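Local coordinates for protein lipoxygenase (Cyanothece sp., PDB 5EK8) that probably uses a non-heme iron ion to insert molecular oxygen into polyunsaturated fatty acids, as a 9R-lipoxygenase, at residues A[290-296]-A[308-314]; A[253-258]-A[576-580]; A[279-284]-A[313-317]; A[259-264]-A[274-278]. All coordinates share one frame; numbering follows the deposited sequence.

Contact 1 (A[290-296]-A[308-314]); sequences LHNVEAY and MITIQSR
V293 and I311 lie side by side on one face of an antiparallel beta hairpin made by strands 291-300 and 303-313. V293 CG1 comes within 3.7 Å of I311 CG1, the two side chains pointing the same way. A295 and I309 continue this apolar face, which rests on helix 337-377 through V293, A295 and I309. At its far end H291 and S313 form a polar non-hydrogen-bonded pair: with chi1 at -53°, the H291 ring stays beside its own backbone N and turns its ND1 edge to S313 OG, in a hydrogen bond modelled so short that its exact length is doubtful, while NE2 bonds to S595.

The other face carries N292, E294, Y296, M308, T310 and Q312. E294 passes T310 at a slant, E294 CB lying 3.6 Å from T310 OG1, and its carboxylate goes onward to K274, S276 and R328. The amide of N292 likewise leaves the hairpin, for W279 and D280. Y296 and M308 run alongside each other; M308 CG lies 3.6 Å from Y296 CD2, and the sulfur sits obliquely to the ring in a Met-aromatic contact, SD 4.8 Å from the ring centroid. T310 CG2 approaches the same ring at CE2.

Paired backbone bonds at N292-Q312 and E294-T310 fix the register. Beyond the regular strands, R314 N still donates to L290 O at 3.1 Å. R314 NE bonds to S318 O, and L290 CD1 lies over one guanidinium face, 3.6 Å from R314 NH1.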
loop_
_atom_site.group_PDB
_atom_site.type_symbol
_atom_site.label_atom_id
_atom_site.label_comp_id
_atom_site.label_asym_id
_atom_site.label_seq_id
_atom_site.Cartn_x
_atom_site.Cartn_y
_atom_site.Cartn_z
ATOM N N LEU A 290 0.292 -27.268 -4.919
ATOM C CA LEU A 290 -0.844 -26.474 -4.457
ATOM C C LEU A 290 -1.693 -27.288 -3.493
ATOM O O LEU A 290 -2.033 -28.437 -3.779
ATOM C CB LEU A 290 -1.704 -26.011 -5.631
ATOM C CG LEU A 290 -1.800 -24.515 -5.923
ATOM C CD1 LEU A 290 -2.930 -24.254 -6.910
ATOM C CD2 LEU A 290 -1.999 -23.724 -4.645
ATOM N N HIS A 291 -2.047 -26.696 -2.357
ATOM C CA HIS A 291 -2.818 -27.424 -1.355
ATOM C C HIS A 291 -4.079 -26.693 -0.903
ATOM O O HIS A 291 -4.017 -25.595 -0.347
ATOM C CB HIS A 291 -1.946 -27.729 -0.136
ATOM C CG HIS A 291 -0.656 -28.412 -0.473
ATOM N ND1 HIS A 291 -0.581 -29.756 -0.771
ATOM C CD2 HIS A 291 0.607 -27.934 -0.562
ATOM C CE1 HIS A 291 0.675 -30.076 -1.031
ATOM N NE2 HIS A 291 1.415 -28.988 -0.916
ATOM N N ASN A 292 -5.224 -27.314 -1.153
ATOM C CA ASN A 292 -6.455 -26.898 -0.508
ATOM C C ASN A 292 -6.392 -27.345 0.944
ATOM O O ASN A 292 -6.640 -28.510 1.254
ATOM C CB ASN A 292 -7.683 -27.487 -1.207
ATOM C CG ASN A 292 -7.878 -26.945 -2.610
ATOM O OD1 ASN A 292 -7.375 -25.878 -2.958
ATOM N ND2 ASN A 292 -8.617 -27.681 -3.422
ATOM N N VAL A 293 -6.027 -26.426 1.832
ATOM C CA VAL A 293 -5.852 -26.782 3.234
ATOM C C VAL A 293 -6.896 -26.119 4.113
ATOM O O VAL A 293 -7.205 -24.935 3.961
ATOM C CB VAL A 293 -4.445 -26.415 3.755
ATOM C CG1 VAL A 293 -3.410 -27.301 3.118
ATOM C CG2 VAL A 293 -4.125 -24.958 3.486
ATOM N N GLU A 294 -7.453 -26.897 5.029
ATOM C CA GLU A 294 -8.449 -26.368 5.942
ATOM C C GLU A 294 -8.080 -26.741 7.367
ATOM O O GLU A 294 -7.896 -27.916 7.682
ATOM C CB GLU A 294 -9.841 -26.887 5.575
ATOM C CG GLU A 294 -10.235 -26.570 4.138
ATOM C CD GLU A 294 -11.699 -26.835 3.846
ATOM O OE1 GLU A 294 -12.027 -27.968 3.421
ATOM O OE2 GLU A 294 -12.518 -25.906 4.036
ATOM N N ALA A 295 -7.949 -25.737 8.226
ATOM C CA ALA A 295 -7.573 -25.989 9.613
ATOM C C ALA A 295 -8.771 -25.806 10.519
ATOM O O ALA A 295 -9.464 -24.806 10.440
ATOM C CB ALA A 295 -6.436 -25.076 10.045
ATOM N N TYR A 296 -9.006 -26.782 11.380
ATOM C CA TYR A 296 -10.130 -26.754 12.294
ATOM C C TYR A 296 -9.622 -26.527 13.707
ATOM O O TYR A 296 -8.588 -27.071 14.104
ATOM C CB TYR A 296 -10.926 -28.056 12.207
ATOM C CG TYR A 296 -11.520 -28.319 10.844
ATOM C CD1 TYR A 296 -12.874 -28.117 10.607
ATOM C CD2 TYR A 296 -10.729 -28.764 9.791
ATOM C CE1 TYR A 296 -13.427 -28.355 9.362
ATOM C CE2 TYR A 296 -11.266 -29.000 8.542
ATOM C CZ TYR A 296 -12.620 -28.799 8.330
ATOM O OH TYR A 296 -13.159 -29.037 7.081
ATOM N N MET A 308 -8.000 -30.550 13.819
ATOM C CA MET A 308 -7.446 -31.247 12.660
ATOM C C MET A 308 -7.062 -30.287 11.542
ATOM O O MET A 308 -7.367 -29.104 11.591
ATOM C CB MET A 308 -8.429 -32.291 12.118
ATOM C CG MET A 308 -9.686 -31.721 11.479
ATOM S SD MET A 308 -10.687 -33.014 10.705
ATOM C CE MET A 308 -11.049 -34.076 12.105
ATOM N N ILE A 309 -6.361 -30.815 10.549
ATOM C CA ILE A 309 -6.009 -30.081 9.347
ATOM C C ILE A 309 -6.209 -31.043 8.201
ATOM O O ILE A 309 -5.660 -32.147 8.202
ATOM C CB ILE A 309 -4.542 -29.565 9.349
ATOM C CG1 ILE A 309 -4.298 -28.574 10.489
ATOM C CG2 ILE A 309 -4.188 -28.918 8.011
ATOM C CD1 ILE A 309 -2.874 -28.094 10.564
ATOM N N THR A 310 -7.024 -30.640 7.238
ATOM C CA THR A 310 -7.233 -31.452 6.059
ATOM C C THR A 310 -6.460 -30.851 4.898
ATOM O O THR A 310 -6.369 -29.622 4.755
ATOM C CB THR A 310 -8.720 -31.570 5.702
ATOM O OG1 THR A 310 -9.172 -30.346 5.105
ATOM C CG2 THR A 310 -9.531 -31.869 6.947
ATOM N N ILE A 311 -5.888 -31.729 4.084
ATOM C CA ILE A 311 -5.095 -31.295 2.945
ATOM C C ILE A 311 -5.519 -32.029 1.678
ATOM O O ILE A 311 -5.493 -33.257 1.614
ATOM C CB ILE A 311 -3.586 -31.520 3.179
ATOM C CG1 ILE A 311 -3.095 -30.723 4.389
ATOM C CG2 ILE A 311 -2.795 -31.133 1.940
ATOM C CD1 ILE A 311 -1.624 -30.957 4.720
ATOM N N GLN A 312 -5.914 -31.267 0.667
ATOM C CA GLN A 312 -6.266 -31.860 -0.614
ATOM C C GLN A 312 -5.437 -31.217 -1.719
ATOM O O GLN A 312 -5.598 -30.038 -2.017
ATOM C CB GLN A 312 -7.761 -31.706 -0.884
ATOM C CG GLN A 312 -8.237 -32.516 -2.058
ATOM C CD GLN A 312 -9.730 -32.462 -2.235
ATOM O OE1 GLN A 312 -10.336 -33.441 -2.651
ATOM N NE2 GLN A 312 -10.335 -31.319 -1.914
ATOM N N SER A 313 -4.548 -31.994 -2.327
ATOM C CA SER A 313 -3.531 -31.417 -3.199
ATOM C C SER A 313 -3.792 -31.636 -4.686
ATOM O O SER A 313 -4.367 -32.644 -5.097
ATOM C CB SER A 313 -2.154 -31.983 -2.835
ATOM O OG SER A 313 -1.865 -31.765 -1.466
ATOM N N ARG A 314 -3.361 -30.664 -5.483
ATOM C CA ARG A 314 -3.307 -30.804 -6.927
ATOM C C ARG A 314 -2.275 -31.851 -7.303
ATOM O O ARG A 314 -1.240 -31.965 -6.644
ATOM C CB ARG A 314 -2.949 -29.469 -7.580
ATOM C CG ARG A 314 -3.883 -28.339 -7.207
ATOM C CD ARG A 314 -5.029 -28.224 -8.193
ATOM N NE ARG A 314 -4.688 -27.352 -9.307
ATOM C CZ ARG A 314 -5.093 -26.093 -9.417
ATOM N NH1 ARG A 314 -5.877 -25.560 -8.482
ATOM N NH2 ARG A 314 -4.721 -25.375 -10.468
#

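Contact 2 (A[253-258]-A[576-580]); sequences RVLNGM and SQSDE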
loop_
_atom_site.group_PDB
_atom_site.type_symbol
_atom_site.label_atom_id
_atom_site.label_comp_id
_atom_site.label_asym_id
_atom_site.label_seq_id
_atom_site.Cartn_x
_atom_site.Cartn_y
_atom_site.Cartn_z
ATOM N N ARG A 253 -0.282 -17.743 15.936
ATOM C CA ARG A 253 0.089 -17.085 14.687
ATOM C C ARG A 253 -1.046 -17.121 13.677
ATOM O O ARG A 253 -1.122 -16.271 12.790
ATOM C CB ARG A 253 1.346 -17.716 14.093
ATOM C CG ARG A 253 2.574 -17.555 14.975
ATOM C CD ARG A 253 2.666 -16.151 15.567
ATOM N NE ARG A 253 3.098 -15.160 14.585
ATOM C CZ ARG A 253 3.223 -13.860 14.836
ATOM N NH1 ARG A 253 3.629 -13.031 13.883
ATOM N NH2 ARG A 253 2.939 -13.388 16.041
ATOM N N VAL A 254 -1.928 -18.106 13.807
ATOM C CA VAL A 254 -3.147 -18.102 13.012
ATOM C C VAL A 254 -3.975 -16.877 13.386
ATOM O O VAL A 254 -4.528 -16.189 12.522
ATOM C CB VAL A 254 -3.969 -19.388 13.218
ATOM C CG1 VAL A 254 -5.423 -19.173 12.816
ATOM C CG2 VAL A 254 -3.359 -20.536 12.426
ATOM N N LEU A 255 -4.027 -16.594 14.686
ATOM C CA LEU A 255 -4.804 -15.469 15.205
ATOM C C LEU A 255 -4.181 -14.104 14.926
ATOM O O LEU A 255 -4.856 -13.186 14.457
ATOM C CB LEU A 255 -5.006 -15.615 16.714
ATOM C CG LEU A 255 -6.095 -16.573 17.192
ATOM C CD1 LEU A 255 -6.104 -16.618 18.711
ATOM C CD2 LEU A 255 -7.464 -16.168 16.643
ATOM N N ASN A 256 -2.893 -13.974 15.217
ATOM C CA ASN A 256 -2.277 -12.656 15.285
ATOM C C ASN A 256 -1.086 -12.461 14.358
ATOM O O ASN A 256 -0.468 -11.398 14.359
ATOM C CB ASN A 256 -1.852 -12.376 16.720
ATOM C CG ASN A 256 -2.972 -12.626 17.710
ATOM O OD1 ASN A 256 -4.052 -12.044 17.599
ATOM N ND2 ASN A 256 -2.728 -13.511 18.672
ATOM N N GLY A 257 -0.787 -13.478 13.555
ATOM C CA GLY A 257 0.356 -13.441 12.659
ATOM C C GLY A 257 0.220 -12.475 11.497
ATOM O O GLY A 257 -0.719 -11.677 11.446
ATOM N N MET A 258 1.175 -12.553 10.567
ATOM C CA MET A 258 1.211 -11.708 9.372
ATOM C C MET A 258 -0.118 -11.744 8.641
ATOM O O MET A 258 -0.637 -10.715 8.210
ATOM C CB MET A 258 2.333 -12.154 8.432
ATOM C CG MET A 258 2.574 -11.224 7.262
ATOM S SD MET A 258 3.133 -12.091 5.785
ATOM C CE MET A 258 1.700 -13.111 5.436
ATOM N N SER A 576 5.335 -7.893 9.956
ATOM C CA SER A 576 5.247 -9.260 10.458
ATOM C C SER A 576 5.828 -10.245 9.456
ATOM O O SER A 576 5.808 -11.459 9.677
ATOM C CB SER A 576 3.799 -9.638 10.768
ATOM O OG SER A 576 3.254 -8.814 11.784
ATOM N N GLN A 577 6.346 -9.717 8.352
ATOM C CA GLN A 577 6.861 -10.561 7.280
ATOM C C GLN A 577 8.081 -11.372 7.725
ATOM O O GLN A 577 8.195 -12.555 7.407
ATOM C CB GLN A 577 7.199 -9.713 6.049
ATOM C CG GLN A 577 5.987 -9.309 5.225
ATOM C CD GLN A 577 6.340 -8.385 4.073
ATOM O OE1 GLN A 577 6.874 -7.294 4.280
ATOM N NE2 GLN A 577 6.038 -8.814 2.854
ATOM N N SER A 578 8.986 -10.750 8.472
ATOM C CA SER A 578 10.140 -11.481 8.989
ATOM C C SER A 578 9.727 -12.511 10.024
ATOM O O SER A 578 10.228 -13.636 10.022
ATOM C CB SER A 578 11.162 -10.527 9.598
ATOM O OG SER A 578 12.287 -10.410 8.751
ATOM N N ASP A 579 8.806 -12.120 10.898
ATOM C CA ASP A 579 8.373 -12.975 11.996
ATOM C C ASP A 579 7.712 -14.253 11.507
ATOM O O ASP A 579 7.754 -15.281 12.180
ATOM C CB ASP A 579 7.409 -12.224 12.914
ATOM C CG ASP A 579 8.030 -10.990 13.526
ATOM O OD1 ASP A 579 9.261 -10.820 13.402
ATOM O OD2 ASP A 579 7.292 -10.191 14.138
ATOM N N GLU A 580 7.098 -14.189 10.333
ATOM C CA GLU A 580 6.389 -15.344 9.810
ATOM C C GLU A 580 7.219 -16.106 8.787
ATOM O O GLU A 580 7.163 -17.330 8.729
ATOM C CB GLU A 580 5.056 -14.921 9.184
ATOM C CG GLU A 580 3.886 -15.776 9.632
ATOM C CD GLU A 580 3.535 -15.562 11.098
ATOM O OE1 GLU A 580 3.453 -14.389 11.528
ATOM O OE2 GLU A 580 3.347 -16.568 11.820
#
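R253, in the last turn of helix 247-256, grips E580 of the short helix 577-581 side-on. Its chain bends at chi2 and chi3, bringing NE to E580 OE2 at 3.1 Å and NH1 to OE1 at 2.7 Å. Both oxygens use their syn lone pairs, and guanidinium and carboxylate are nearly coplanar, 8° apart, as expected of a bidentate salt bridge. D579 adds a second acidic residue near NH1, without contact between the charged groups. At G257 the chain leaves the helix, and its CA lies 3.4 Å from E580 OE1. The next backbone nitrogen, M258 N, donates to OE1 at 3.1 Å from above the carboxylate plane. M258 then packs its CB on S576 CB at 3.7 Å, while its sulfur lies across Q577 CG, 4.0 Å away. Q577 itself leads off toward the iron centre of the lipoxygenase fold: its NE2 bonds to E355 and its side chain touches the iron ligand H359. E580 OE1 thus accepts from both R253 NH1 and M258 N, so one largely buried carboxylate ties the C-terminal end of helix 247-256, and the chain just after its exit at G257, to the short helix 577-581, and the arginine probably stabilises its negative charge.

Contact 3 (A[279-284]-A[313-317]); sequences WDNYEK and SRYPD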
loop_
_atom_site.group_PDB
_atom_site.type_symbol
_atom_site.label_atom_id
_atom_site.label_comp_id
_atom_site.label_asym_id
_atom_site.label_seq_id
_atom_site.Cartn_x
_atom_site.Cartn_y
_atom_site.Cartn_z
ATOM N N TRP A 279 -7.744 -23.347 -3.692
ATOM C CA TRP A 279 -7.120 -22.719 -4.850
ATOM C C TRP A 279 -7.671 -23.253 -6.168
ATOM O O TRP A 279 -7.056 -23.072 -7.221
ATOM C CB TRP A 279 -5.601 -22.920 -4.797
ATOM C CG TRP A 279 -5.025 -22.643 -3.443
ATOM C CD1 TRP A 279 -4.898 -23.527 -2.407
ATOM C CD2 TRP A 279 -4.508 -21.394 -2.969
ATOM N NE1 TRP A 279 -4.334 -22.904 -1.318
ATOM C CE2 TRP A 279 -4.085 -21.594 -1.638
ATOM C CE3 TRP A 279 -4.363 -20.126 -3.542
ATOM C CZ2 TRP A 279 -3.525 -20.574 -0.872
ATOM C CZ3 TRP A 279 -3.809 -19.112 -2.775
ATOM C CH2 TRP A 279 -3.394 -19.344 -1.457
ATOM N N ASP A 280 -8.834 -23.898 -6.110
ATOM C CA ASP A 280 -9.446 -24.488 -7.303
ATOM C C ASP A 280 -9.648 -23.466 -8.424
ATOM O O ASP A 280 -9.707 -23.822 -9.604
ATOM C CB ASP A 280 -10.784 -25.138 -6.953
ATOM C CG ASP A 280 -10.635 -26.299 -5.996
ATOM O OD1 ASP A 280 -11.608 -26.614 -5.280
ATOM O OD2 ASP A 280 -9.538 -26.893 -5.953
ATOM N N ASN A 281 -9.729 -22.195 -8.039
ATOM C CA ASN A 281 -9.965 -21.095 -8.969
ATOM C C ASN A 281 -8.735 -20.629 -9.755
ATOM O O ASN A 281 -8.856 -19.836 -10.689
ATOM C CB ASN A 281 -10.528 -19.901 -8.202
ATOM C CG ASN A 281 -11.832 -19.409 -8.766
ATOM O OD1 ASN A 281 -12.611 -20.175 -9.336
ATOM N ND2 ASN A 281 -12.082 -18.116 -8.614
ATOM N N TYR A 282 -7.555 -21.109 -9.376
ATOM C CA TYR A 282 -6.315 -20.487 -9.844
ATOM C C TYR A 282 -5.358 -21.423 -10.572
ATOM O O TYR A 282 -5.346 -22.636 -10.348
ATOM C CB TYR A 282 -5.605 -19.839 -8.658
ATOM C CG TYR A 282 -6.558 -19.024 -7.823
ATOM C CD1 TYR A 282 -7.077 -17.829 -8.304
ATOM C CD2 TYR A 282 -6.967 -19.457 -6.568
ATOM C CE1 TYR A 282 -7.967 -17.079 -7.559
ATOM C CE2 TYR A 282 -7.856 -18.709 -5.806
ATOM C CZ TYR A 282 -8.355 -17.521 -6.312
ATOM O OH TYR A 282 -9.239 -16.772 -5.569
ATOM N N GLU A 283 -4.565 -20.836 -11.462
ATOM C CA GLU A 283 -3.602 -21.584 -12.252
ATOM C C GLU A 283 -2.310 -21.846 -11.473
ATOM O O GLU A 283 -1.616 -20.915 -11.063
ATOM C CB GLU A 283 -3.292 -20.836 -13.548
ATOM C CG GLU A 283 -2.514 -21.648 -14.559
ATOM C CD GLU A 283 -2.061 -20.823 -15.745
ATOM O OE1 GLU A 283 -2.192 -19.581 -15.693
ATOM O OE2 GLU A 283 -1.570 -21.417 -16.729
ATOM N N LYS A 284 -2.001 -23.123 -11.268
ATOM C CA LYS A 284 -0.765 -23.529 -10.616
ATOM C C LYS A 284 0.392 -23.401 -11.593
ATOM O O LYS A 284 0.222 -23.671 -12.784
ATOM C CB LYS A 284 -0.869 -24.971 -10.105
ATOM C CG LYS A 284 0.274 -25.391 -9.203
ATOM C CD LYS A 284 0.049 -26.765 -8.595
ATOM C CE LYS A 284 0.225 -27.862 -9.622
ATOM N NZ LYS A 284 1.582 -27.865 -10.220
ATOM N N SER A 313 -4.548 -31.994 -2.327
ATOM C CA SER A 313 -3.531 -31.417 -3.199
ATOM C C SER A 313 -3.792 -31.636 -4.686
ATOM O O SER A 313 -4.367 -32.644 -5.097
ATOM C CB SER A 313 -2.154 -31.983 -2.835
ATOM O OG SER A 313 -1.865 -31.765 -1.466
ATOM N N ARG A 314 -3.361 -30.664 -5.483
ATOM C CA ARG A 314 -3.307 -30.804 -6.927
ATOM C C ARG A 314 -2.275 -31.851 -7.303
ATOM O O ARG A 314 -1.240 -31.965 -6.644
ATOM C CB ARG A 314 -2.949 -29.469 -7.580
ATOM C CG ARG A 314 -3.883 -28.339 -7.207
ATOM C CD ARG A 314 -5.029 -28.224 -8.193
ATOM N NE ARG A 314 -4.688 -27.352 -9.307
ATOM C CZ ARG A 314 -5.093 -26.093 -9.417
ATOM N NH1 ARG A 314 -5.877 -25.560 -8.482
ATOM N NH2 ARG A 314 -4.721 -25.375 -10.468
ATOM N N TYR A 315 -2.553 -32.622 -8.349
ATOM C CA TYR A 315 -1.508 -33.423 -8.971
ATOM C C TYR A 315 -0.497 -32.439 -9.542
ATOM O O TYR A 315 -0.839 -31.279 -9.785
ATOM C CB TYR A 315 -2.068 -34.338 -10.066
ATOM C CG TYR A 315 -2.971 -35.439 -9.556
ATOM C CD1 TYR A 315 -2.464 -36.694 -9.241
ATOM C CD2 TYR A 315 -4.335 -35.224 -9.390
ATOM C CE1 TYR A 315 -3.287 -37.703 -8.772
ATOM C CE2 TYR A 315 -5.168 -36.229 -8.921
ATOM C CZ TYR A 315 -4.638 -37.465 -8.614
ATOM O OH TYR A 315 -5.458 -38.467 -8.146
ATOM N N PRO A 316 0.756 -32.879 -9.735
ATOM C CA PRO A 316 1.715 -31.981 -10.388
ATOM C C PRO A 316 1.210 -31.532 -11.757
ATOM O O PRO A 316 1.460 -30.395 -12.162
ATOM C CB PRO A 316 2.974 -32.842 -10.512
ATOM C CG PRO A 316 2.855 -33.833 -9.408
ATOM C CD PRO A 316 1.389 -34.126 -9.272
ATOM N N ASP A 317 0.489 -32.424 -12.434
ATOM C CA ASP A 317 -0.169 -32.138 -13.712
ATOM C C ASP A 317 -1.237 -31.045 -13.642
ATOM O O ASP A 317 -1.348 -30.220 -14.548
ATOM C CB ASP A 317 -0.818 -33.410 -14.264
ATOM C CG ASP A 317 0.111 -34.205 -15.147
ATOM O OD1 ASP A 317 -0.140 -35.416 -15.330
ATOM O OD2 ASP A 317 1.090 -33.621 -15.659
#
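R314 points its guanidinium edge into the turn W279-Y282 and donates to two of that turn's carbonyls. NH2 meets Y282 O at 2.8 Å, almost in line with the C=O bond, and NH1 meets W279 O at 3.0 Å from above the carbonyl plane. Both oxygens lie close to the guanidinium plane, so the two bonds fix the rotation of the group. The side chain reaches this site by bending twice, at chi2 (-91°) and chi3 (-89°), which turns the guanidinium edge onto the two carbonyls; NE is taken up by S318 O. W279 O has a second donor, Y282 N, at 3.0 Å, the closing bond of a type I beta turn, and the two donors approach from opposite faces of the carbonyl plane. D280 stays near NH1, but its carboxylate is bonded to N292.

This turn belongs to the connection between strands 272-277 and 291-300 of the antiparallel sheet, whereas R314 stands just beyond the end of strand 303-313. The contact therefore joins two loops at one end of that sheet.

K284 slides past R314 in the opposite direction. Its first two torsions are extended, with CG trans to the backbone N (chi1 -170°), and then the chain curls at chi3 and chi4. This brings CE to 3.6 Å from Y315 O and lets NZ donate to P316 O at 3.2 Å, the donor tilted from the carbonyl plane; H288 O is another acceptor for NZ. On the way, K284 CD passes 4.2 Å from R314 CB.

Contact 4 (A[259-264]-A[274-278]); sequences NPCLLK and KMSFI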
loop_
_atom_site.group_PDB
_atom_site.type_symbol
_atom_site.label_atom_id
_atom_site.label_comp_id
_atom_site.label_asym_id
_atom_site.label_seq_id
_atom_site.Cartn_x
_atom_site.Cartn_y
_atom_site.Cartn_z
ATOM N N ASN A 259 -0.649 -12.954 8.503
ATOM C CA ASN A 259 -2.006 -13.172 8.025
ATOM C C ASN A 259 -2.890 -13.496 9.216
ATOM O O ASN A 259 -3.001 -14.654 9.612
ATOM C CB ASN A 259 -2.050 -14.308 6.999
ATOM C CG ASN A 259 -3.375 -14.382 6.245
ATOM O OD1 ASN A 259 -4.387 -13.824 6.669
ATOM N ND2 ASN A 259 -3.366 -15.079 5.115
ATOM N N PRO A 260 -3.512 -12.468 9.806
ATOM C CA PRO A 260 -4.381 -12.725 10.950
ATOM C C PRO A 260 -5.721 -13.233 10.453
ATOM O O PRO A 260 -6.531 -12.450 9.954
ATOM C CB PRO A 260 -4.505 -11.353 11.627
ATOM C CG PRO A 260 -3.839 -10.357 10.683
ATOM C CD PRO A 260 -3.577 -11.063 9.387
ATOM N N CYS A 261 -5.939 -14.535 10.587
ATOM C CA CYS A 261 -7.083 -15.201 9.977
ATOM C C CYS A 261 -8.423 -14.783 10.575
ATOM O O CYS A 261 -8.617 -14.829 11.786
ATOM C CB CYS A 261 -6.915 -16.719 10.092
ATOM S SG CYS A 261 -5.470 -17.377 9.203
ATOM N N LEU A 262 -9.343 -14.365 9.709
ATOM C CA LEU A 262 -10.720 -14.130 10.116
ATOM C C LEU A 262 -11.446 -15.464 10.040
ATOM O O LEU A 262 -11.890 -15.880 8.974
ATOM C CB LEU A 262 -11.392 -13.077 9.228
ATOM C CG LEU A 262 -12.623 -12.343 9.765
ATOM C CD1 LEU A 262 -12.859 -11.068 8.975
ATOM C CD2 LEU A 262 -13.857 -13.214 9.701
ATOM N N LEU A 263 -11.551 -16.135 11.181
ATOM C CA LEU A 263 -12.030 -17.513 11.224
ATOM C C LEU A 263 -13.514 -17.685 10.901
ATOM O O LEU A 263 -14.311 -16.750 11.002
ATOM C CB LEU A 263 -11.747 -18.116 12.602
ATOM C CG LEU A 263 -10.282 -18.318 12.990
ATOM C CD1 LEU A 263 -10.210 -19.156 14.245
ATOM C CD2 LEU A 263 -9.493 -18.968 11.864
ATOM N N LYS A 264 -13.872 -18.901 10.509
ATOM C CA LYS A 264 -15.267 -19.263 10.324
ATOM C C LYS A 264 -15.740 -20.069 11.530
ATOM O O LYS A 264 -15.080 -21.010 11.963
ATOM C CB LYS A 264 -15.460 -20.052 9.026
ATOM C CG LYS A 264 -15.022 -19.287 7.783
ATOM C CD LYS A 264 -15.555 -19.907 6.496
ATOM C CE LYS A 264 -14.758 -21.130 6.075
ATOM N NZ LYS A 264 -15.156 -21.603 4.716
ATOM N N LYS A 274 -12.860 -22.798 11.980
ATOM C CA LYS A 274 -12.044 -23.291 10.882
ATOM C C LYS A 274 -11.567 -22.165 9.981
ATOM O O LYS A 274 -12.109 -21.058 10.004
ATOM C CB LYS A 274 -12.811 -24.317 10.048
ATOM C CG LYS A 274 -13.917 -23.721 9.200
ATOM C CD LYS A 274 -14.511 -24.751 8.257
ATOM C CE LYS A 274 -13.494 -25.239 7.249
ATOM N NZ LYS A 274 -14.143 -26.070 6.191
ATOM N N MET A 275 -10.531 -22.459 9.202
ATOM C CA MET A 275 -10.042 -21.543 8.183
ATOM C C MET A 275 -9.726 -22.317 6.904
ATOM O O MET A 275 -9.084 -23.371 6.938
ATOM C CB MET A 275 -8.813 -20.779 8.676
ATOM C CG MET A 275 -8.315 -19.693 7.720
ATOM S SD MET A 275 -9.197 -18.118 7.817
ATOM C CE MET A 275 -10.606 -18.401 6.743
ATOM N N SER A 276 -10.201 -21.793 5.780
ATOM C CA SER A 276 -10.121 -22.501 4.515
ATOM C C SER A 276 -9.267 -21.758 3.507
ATOM O O SER A 276 -9.448 -20.560 3.279
ATOM C CB SER A 276 -11.521 -22.716 3.931
ATOM O OG SER A 276 -12.381 -23.365 4.851
ATOM N N PHE A 277 -8.344 -22.485 2.896
ATOM C CA PHE A 277 -7.641 -21.980 1.734
ATOM C C PHE A 277 -7.813 -22.964 0.583
ATOM O O PHE A 277 -7.248 -24.060 0.597
ATOM C CB PHE A 277 -6.165 -21.745 2.049
ATOM C CG PHE A 277 -5.935 -20.668 3.072
ATOM C CD1 PHE A 277 -6.322 -19.360 2.817
ATOM C CD2 PHE A 277 -5.330 -20.961 4.287
ATOM C CE1 PHE A 277 -6.119 -18.369 3.752
ATOM C CE2 PHE A 277 -5.121 -19.973 5.227
ATOM C CZ PHE A 277 -5.513 -18.674 4.960
ATOM N N ILE A 278 -8.620 -22.563 -0.396
ATOM C CA ILE A 278 -8.908 -23.386 -1.568
ATOM C C ILE A 278 -8.502 -22.659 -2.847
ATOM O O ILE A 278 -8.874 -21.506 -3.065
ATOM C CB ILE A 278 -10.403 -23.771 -1.644
ATOM C CG1 ILE A 278 -10.732 -24.854 -0.614
ATOM C CG2 ILE A 278 -10.753 -24.265 -3.030
ATOM C CD1 ILE A 278 -11.239 -24.315 0.697
#
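Side-chain packing centres on M275, which reaches C261 and L263 of the incoming loop. A chi1 of -174° swings the M275 chain away from its own amide nitrogen, and bends at the next two torsions lay the sulfur 3.5 Å from C261 CB and carry CE into van der Waals contact with a carbonyl, 3.6 Å from L262 O. L263 comes across the base of the same side chain, its CD2 3.7 Å from M275 CB. Farther along, F277 CZ lies 4.4 Å from C261 SG and also approaches N259 ND2, with amide and ring planes inclined at 55°. That amide nitrogen is hydrogen-bonded to A350 and D353 of helix 337-377, which also packs against F277.

Within these segments the backbones pair at K264 and K274, an antiparallel hydrogen-bonded pair. K264 N donates to K274 O at 2.8 Å, and K274 N returns a bond to K264 O at 2.9 Å.

Polar side chains gather on the face of this lysine pair. K264 NZ makes a weak bond to S276 OG at 3.3 Å, and its stronger partners are N508 and D510. K274 NZ, 4.8 Å from K264 NZ, forms salt bridges to E294 and D510, so the shared D510 probably offsets the closeness of the two ammonium groups; S276 OG is bonded to E294.

The loop thus joins the antiparallel sheet at K264, where strand 264-266 starts and pairs with strand 272-277 at the open end of a beta hairpin.

How the contacts relate
Contacts 1 and 4 are the buried ones and belong to one antiparallel sheet, in which strands 272-277 and 291-300 are neighbours; E294 joins them through its bonds to K274 and S276. Contact 3 shares R314 with contact 1 but lies at the sheet's end and reaches the surface at Y315 and P316, so side-chain donors to loop carbonyls replace strand pairing. Contact 2, partly buried, uses a salt bridge to join the end of helix 247-256 to the short helix 577-581, far apart in sequence, and through Q577 it comes nearest the iron. V254 O and C261 N link contact 2 to contact 4, whereas contacts 2 and 3 do not touch.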